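Local coordinates for hypothetical protein (PDB 2F46) that probably hydrolyses phosphate esters as a nonclassical, eukaryotic-like phosphatase, at residues I38-D52 / L68-V81. Sequence-based numbering, arbitrary orientation.
Unlike the reference sequence in segment 38-52: Ile46 (reference Val).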
# COMPACT_ATOMS: atom_id res chain seq x y z
N ILE A 38 -5.95 -8.85 -10.40
CA ILE A 38 -4.61 -9.01 -9.85
C ILE A 38 -3.77 -9.90 -10.76
O ILE A 38 -2.61 -9.57 -11.03
CB ILE A 38 -4.71 -9.52 -8.41
CG1 ILE A 38 -5.09 -8.32 -7.53
CG2 ILE A 38 -3.41 -10.10 -7.89
CD1 ILE A 38 -5.48 -8.64 -6.09
N ALA A 39 -4.38 -10.99 -11.24
CA ALA A 39 -3.69 -11.91 -12.16
C ALA A 39 -3.35 -11.21 -13.47
O ALA A 39 -2.25 -11.37 -14.02
CB ALA A 39 -4.53 -13.11 -12.40
N GLN A 40 -4.29 -10.40 -13.95
CA GLN A 40 -4.10 -9.65 -15.21
C GLN A 40 -2.97 -8.65 -15.15
O GLN A 40 -2.27 -8.43 -16.13
CB GLN A 40 -5.40 -8.95 -15.62
CG GLN A 40 -5.27 -8.01 -16.83
CD GLN A 40 -5.08 -6.52 -16.46
OE1 GLN A 40 -5.77 -5.99 -15.58
NE2 GLN A 40 -4.15 -5.85 -17.15
N LEU A 41 -2.81 -8.00 -13.99
CA LEU A 41 -1.74 -7.08 -13.78
C LEU A 41 -0.41 -7.78 -13.49
O LEU A 41 0.62 -7.12 -13.51
CB LEU A 41 -2.05 -6.19 -12.58
CG LEU A 41 -3.13 -5.13 -12.77
CD1 LEU A 41 -3.51 -4.52 -11.41
CD2 LEU A 41 -2.64 -4.07 -13.73
N GLY A 42 -0.46 -9.08 -13.22
CA GLY A 42 0.74 -9.86 -12.98
C GLY A 42 1.44 -9.49 -11.67
O GLY A 42 2.66 -9.57 -11.54
N ILE A 43 0.63 -9.11 -10.69
CA ILE A 43 1.13 -8.81 -9.35
C ILE A 43 1.92 -10.00 -8.81
O ILE A 43 1.42 -11.10 -8.84
CB ILE A 43 -0.03 -8.44 -8.38
CG1 ILE A 43 -0.84 -7.22 -8.86
CG2 ILE A 43 0.51 -8.22 -6.95
CD1 ILE A 43 -0.09 -6.02 -9.13
N LYS A 44 3.11 -9.75 -8.32
CA LYS A 44 3.92 -10.82 -7.73
C LYS A 44 4.05 -10.73 -6.22
O LYS A 44 4.39 -11.72 -5.60
CB LYS A 44 5.29 -10.82 -8.39
CG LYS A 44 5.26 -11.27 -9.86
CD LYS A 44 4.79 -12.70 -9.97
CE LYS A 44 4.87 -13.28 -11.35
NZ LYS A 44 4.16 -14.61 -11.26
N THR A 45 3.82 -9.56 -5.64
CA THR A 45 3.95 -9.37 -4.19
C THR A 45 2.80 -8.54 -3.67
O THR A 45 2.42 -7.54 -4.27
CB THR A 45 5.24 -8.63 -3.85
OG1 THR A 45 6.34 -9.30 -4.47
CG2 THR A 45 5.47 -8.52 -2.34
N ILE A 46 2.21 -9.00 -2.56
CA ILE A 46 1.12 -8.33 -1.85
C ILE A 46 1.63 -7.90 -0.50
O ILE A 46 2.18 -8.72 0.25
CB ILE A 46 -0.09 -9.28 -1.63
CG1 ILE A 46 -0.83 -9.50 -2.95
CG2 ILE A 46 -1.03 -8.79 -0.51
CD1 ILE A 46 -1.74 -8.38 -3.36
N ILE A 47 1.43 -6.62 -0.18
CA ILE A 47 1.67 -6.06 1.15
C ILE A 47 0.32 -5.57 1.71
O ILE A 47 -0.39 -4.77 1.07
CB ILE A 47 2.64 -4.87 1.17
CG1 ILE A 47 4.00 -5.31 0.61
CG2 ILE A 47 2.84 -4.38 2.59
CD1 ILE A 47 5.00 -4.19 0.35
N CYS A 48 -0.07 -6.06 2.88
CA CYS A 48 -1.24 -5.62 3.58
C CYS A 48 -0.85 -4.76 4.72
O CYS A 48 -0.12 -5.22 5.62
CB CYS A 48 -2.03 -6.78 4.11
SG CYS A 48 -3.40 -6.38 5.16
N ASN A 49 -1.33 -3.52 4.68
CA ASN A 49 -1.00 -2.54 5.73
C ASN A 49 -2.10 -2.30 6.76
O ASN A 49 -2.09 -1.30 7.45
CB ASN A 49 -0.51 -1.20 5.13
CG ASN A 49 0.81 -1.32 4.40
OD1 ASN A 49 0.92 -0.96 3.21
ND2 ASN A 49 1.87 -1.77 5.10
N ARG A 50 -3.05 -3.24 6.79
CA ARG A 50 -4.26 -3.15 7.61
C ARG A 50 -4.23 -4.22 8.67
O ARG A 50 -4.12 -5.40 8.34
CB ARG A 50 -5.53 -3.35 6.75
CG ARG A 50 -6.77 -2.91 7.45
CD ARG A 50 -7.97 -3.10 6.57
NE ARG A 50 -9.09 -2.48 7.20
CZ ARG A 50 -10.33 -2.49 6.74
NH1 ARG A 50 -10.64 -3.15 5.64
NH2 ARG A 50 -11.26 -1.83 7.40
N PRO A 51 -4.37 -3.83 9.95
CA PRO A 51 -4.62 -4.88 10.96
C PRO A 51 -5.88 -5.67 10.62
O PRO A 51 -6.84 -5.13 10.13
CB PRO A 51 -4.84 -4.07 12.24
CG PRO A 51 -4.21 -2.71 11.97
CD PRO A 51 -4.46 -2.47 10.52
N ASP A 52 -5.87 -6.97 10.95
CA ASP A 52 -7.08 -7.77 10.82
C ASP A 52 -8.13 -7.25 11.82
O ASP A 52 -7.75 -6.71 12.87
CB ASP A 52 -6.81 -9.25 11.13
CG ASP A 52 -6.01 -9.98 10.05
OD1 ASP A 52 -6.00 -9.55 8.88
OD2 ASP A 52 -5.39 -11.03 10.40
N LEU A 68 -5.36 -15.35 -3.21
CA LEU A 68 -4.49 -14.75 -4.22
C LEU A 68 -3.25 -15.57 -4.62
O LEU A 68 -2.63 -15.28 -5.64
CB LEU A 68 -4.12 -13.31 -3.83
CG LEU A 68 -5.29 -12.37 -3.66
CD1 LEU A 68 -4.77 -10.97 -3.35
CD2 LEU A 68 -6.17 -12.33 -4.89
N GLU A 69 -2.89 -16.58 -3.85
CA GLU A 69 -1.85 -17.52 -4.26
C GLU A 69 -2.26 -18.24 -5.55
O GLU A 69 -1.41 -18.73 -6.29
CB GLU A 69 -1.59 -18.56 -3.18
CG GLU A 69 -0.73 -18.06 -2.04
CD GLU A 69 -0.67 -19.03 -0.89
OE1 GLU A 69 -1.61 -19.85 -0.74
OE2 GLU A 69 0.31 -18.97 -0.12
N GLN A 70 -3.56 -18.30 -5.81
CA GLN A 70 -4.08 -18.88 -7.03
C GLN A 70 -4.10 -17.87 -8.17
O GLN A 70 -4.52 -18.20 -9.28
CB GLN A 70 -5.49 -19.41 -6.77
CG GLN A 70 -5.55 -20.48 -5.68
CD GLN A 70 -4.53 -21.59 -5.89
OE1 GLN A 70 -4.33 -22.08 -7.01
NE2 GLN A 70 -3.85 -21.99 -4.80
N ALA A 71 -3.63 -16.65 -7.89
CA ALA A 71 -3.65 -15.53 -8.85
C ALA A 71 -2.25 -15.10 -9.28
O ALA A 71 -2.08 -14.01 -9.85
CB ALA A 71 -4.40 -14.35 -8.23
N GLY A 72 -1.25 -15.93 -8.99
CA GLY A 72 0.10 -15.74 -9.47
C GLY A 72 1.00 -14.96 -8.53
O GLY A 72 2.15 -14.71 -8.83
N VAL A 73 0.45 -14.57 -7.38
CA VAL A 73 1.20 -13.78 -6.41
C VAL A 73 2.07 -14.73 -5.62
O VAL A 73 1.55 -15.75 -5.14
CB VAL A 73 0.23 -13.04 -5.47
CG1 VAL A 73 1.02 -12.20 -4.48
CG2 VAL A 73 -0.73 -12.17 -6.21
N THR A 74 3.35 -14.41 -5.46
CA THR A 74 4.33 -15.31 -4.84
C THR A 74 4.86 -14.82 -3.51
O THR A 74 5.34 -15.62 -2.71
CB THR A 74 5.53 -15.60 -5.75
OG1 THR A 74 6.19 -14.36 -6.12
CG2 THR A 74 5.07 -16.33 -6.99
N GLY A 75 4.78 -13.53 -3.25
CA GLY A 75 5.22 -12.97 -1.99
C GLY A 75 4.09 -12.28 -1.29
O GLY A 75 3.32 -11.58 -1.91
N PHE A 76 4.01 -12.45 0.03
CA PHE A 76 2.94 -11.89 0.86
C PHE A 76 3.52 -11.38 2.15
O PHE A 76 4.24 -12.11 2.84
CB PHE A 76 1.93 -12.97 1.20
CG PHE A 76 1.15 -13.48 0.01
CD1 PHE A 76 1.62 -14.56 -0.73
CD2 PHE A 76 -0.04 -12.91 -0.34
CE1 PHE A 76 0.88 -15.02 -1.85
CE2 PHE A 76 -0.75 -13.37 -1.44
CZ PHE A 76 -0.28 -14.42 -2.16
N HIS A 77 3.18 -10.15 2.50
CA HIS A 77 3.68 -9.54 3.73
C HIS A 77 2.55 -8.85 4.43
O HIS A 77 1.90 -7.99 3.87
CB HIS A 77 4.79 -8.52 3.44
CG HIS A 77 5.93 -9.09 2.68
ND1 HIS A 77 6.83 -9.97 3.23
CD2 HIS A 77 6.27 -8.97 1.37
CE1 HIS A 77 7.71 -10.33 2.32
NE2 HIS A 77 7.40 -9.74 1.17
N HIS A 78 2.34 -9.17 5.71
CA HIS A 78 1.41 -8.46 6.57
C HIS A 78 2.15 -7.45 7.44
O HIS A 78 2.93 -7.81 8.35
CB HIS A 78 0.62 -9.43 7.44
CG HIS A 78 -0.63 -8.85 8.00
ND1 HIS A 78 -1.45 -9.54 8.88
CD2 HIS A 78 -1.21 -7.65 7.83
CE1 HIS A 78 -2.47 -8.78 9.22
NE2 HIS A 78 -2.35 -7.63 8.59
N GLN A 79 1.97 -6.17 7.10
CA GLN A 79 2.68 -5.09 7.74
C GLN A 79 1.63 -4.13 8.27
O GLN A 79 1.46 -3.00 7.79
CB GLN A 79 3.67 -4.41 6.78
CG GLN A 79 4.49 -3.34 7.53
CD GLN A 79 5.03 -2.18 6.72
OE1 GLN A 79 4.85 -2.09 5.48
NE2 GLN A 79 5.68 -1.24 7.42
N PRO A 80 0.88 -4.55 9.29
CA PRO A 80 -0.21 -3.73 9.75
C PRO A 80 0.28 -2.43 10.44
O PRO A 80 1.25 -2.44 11.21
CB PRO A 80 -0.92 -4.66 10.74
CG PRO A 80 0.15 -5.48 11.25
CD PRO A 80 1.04 -5.76 10.11
N VAL A 81 -0.40 -1.33 10.11
CA VAL A 81 -0.22 -0.05 10.78
C VAL A 81 -1.57 0.64 10.93
O VAL A 81 -2.56 0.27 10.29
CB VAL A 81 0.74 0.87 10.02
CG1 VAL A 81 2.10 0.17 9.76
CG2 VAL A 81 0.13 1.33 8.69
O HOH W 1 -0.00 -12.44 -10.74
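His78 reaches across from strand 75-78 to the loop after strand 45-48, where its NE2 donates to Arg50 O (2.9 Å, 167° at the hydrogen); the acceptor lies in the plane of the imidazole. With CG anti to the backbone N (chi1 -161°), the ring brings CD2 to 3.7 Å from Cys48 SG, which approaches obliquely, while Cys48 O sits at the ring edge; the sulfur accepts from Arg50 N. Nearby, Asn49 ND2 donates to Gln79 O (3.0 Å) almost in its own amide plane and, more weakly, to Gln79 OE1; the two amide planes stand 72° apart, and Gln79 NE2 goes to Asp90 O. Between strands 45-48 and 75-78, the parallel ladder pairs Ile46 N with Gly75 O, His77 N with Ile46 O, Cys48 N with His77 O and Gln79 N with Cys48 O. At its start Lys44 O takes two backbone N-H donors, Gly75 N in the carbonyl plane and Thr74 N (2.9 Å) above it. The ammonium of Lys44 bonds Gly72 O, and one water donates to both Ile43 O and Ala71 O. On the sheet face carrying Ile46 and Phe76, Val73 CG1 meets Ile46 CG1 at 3.6 Å. Strand 45-48, helix 61-68 and edge strand 75-78 thus form a beta-alpha-beta crossover unit within the phosphatase-like domain.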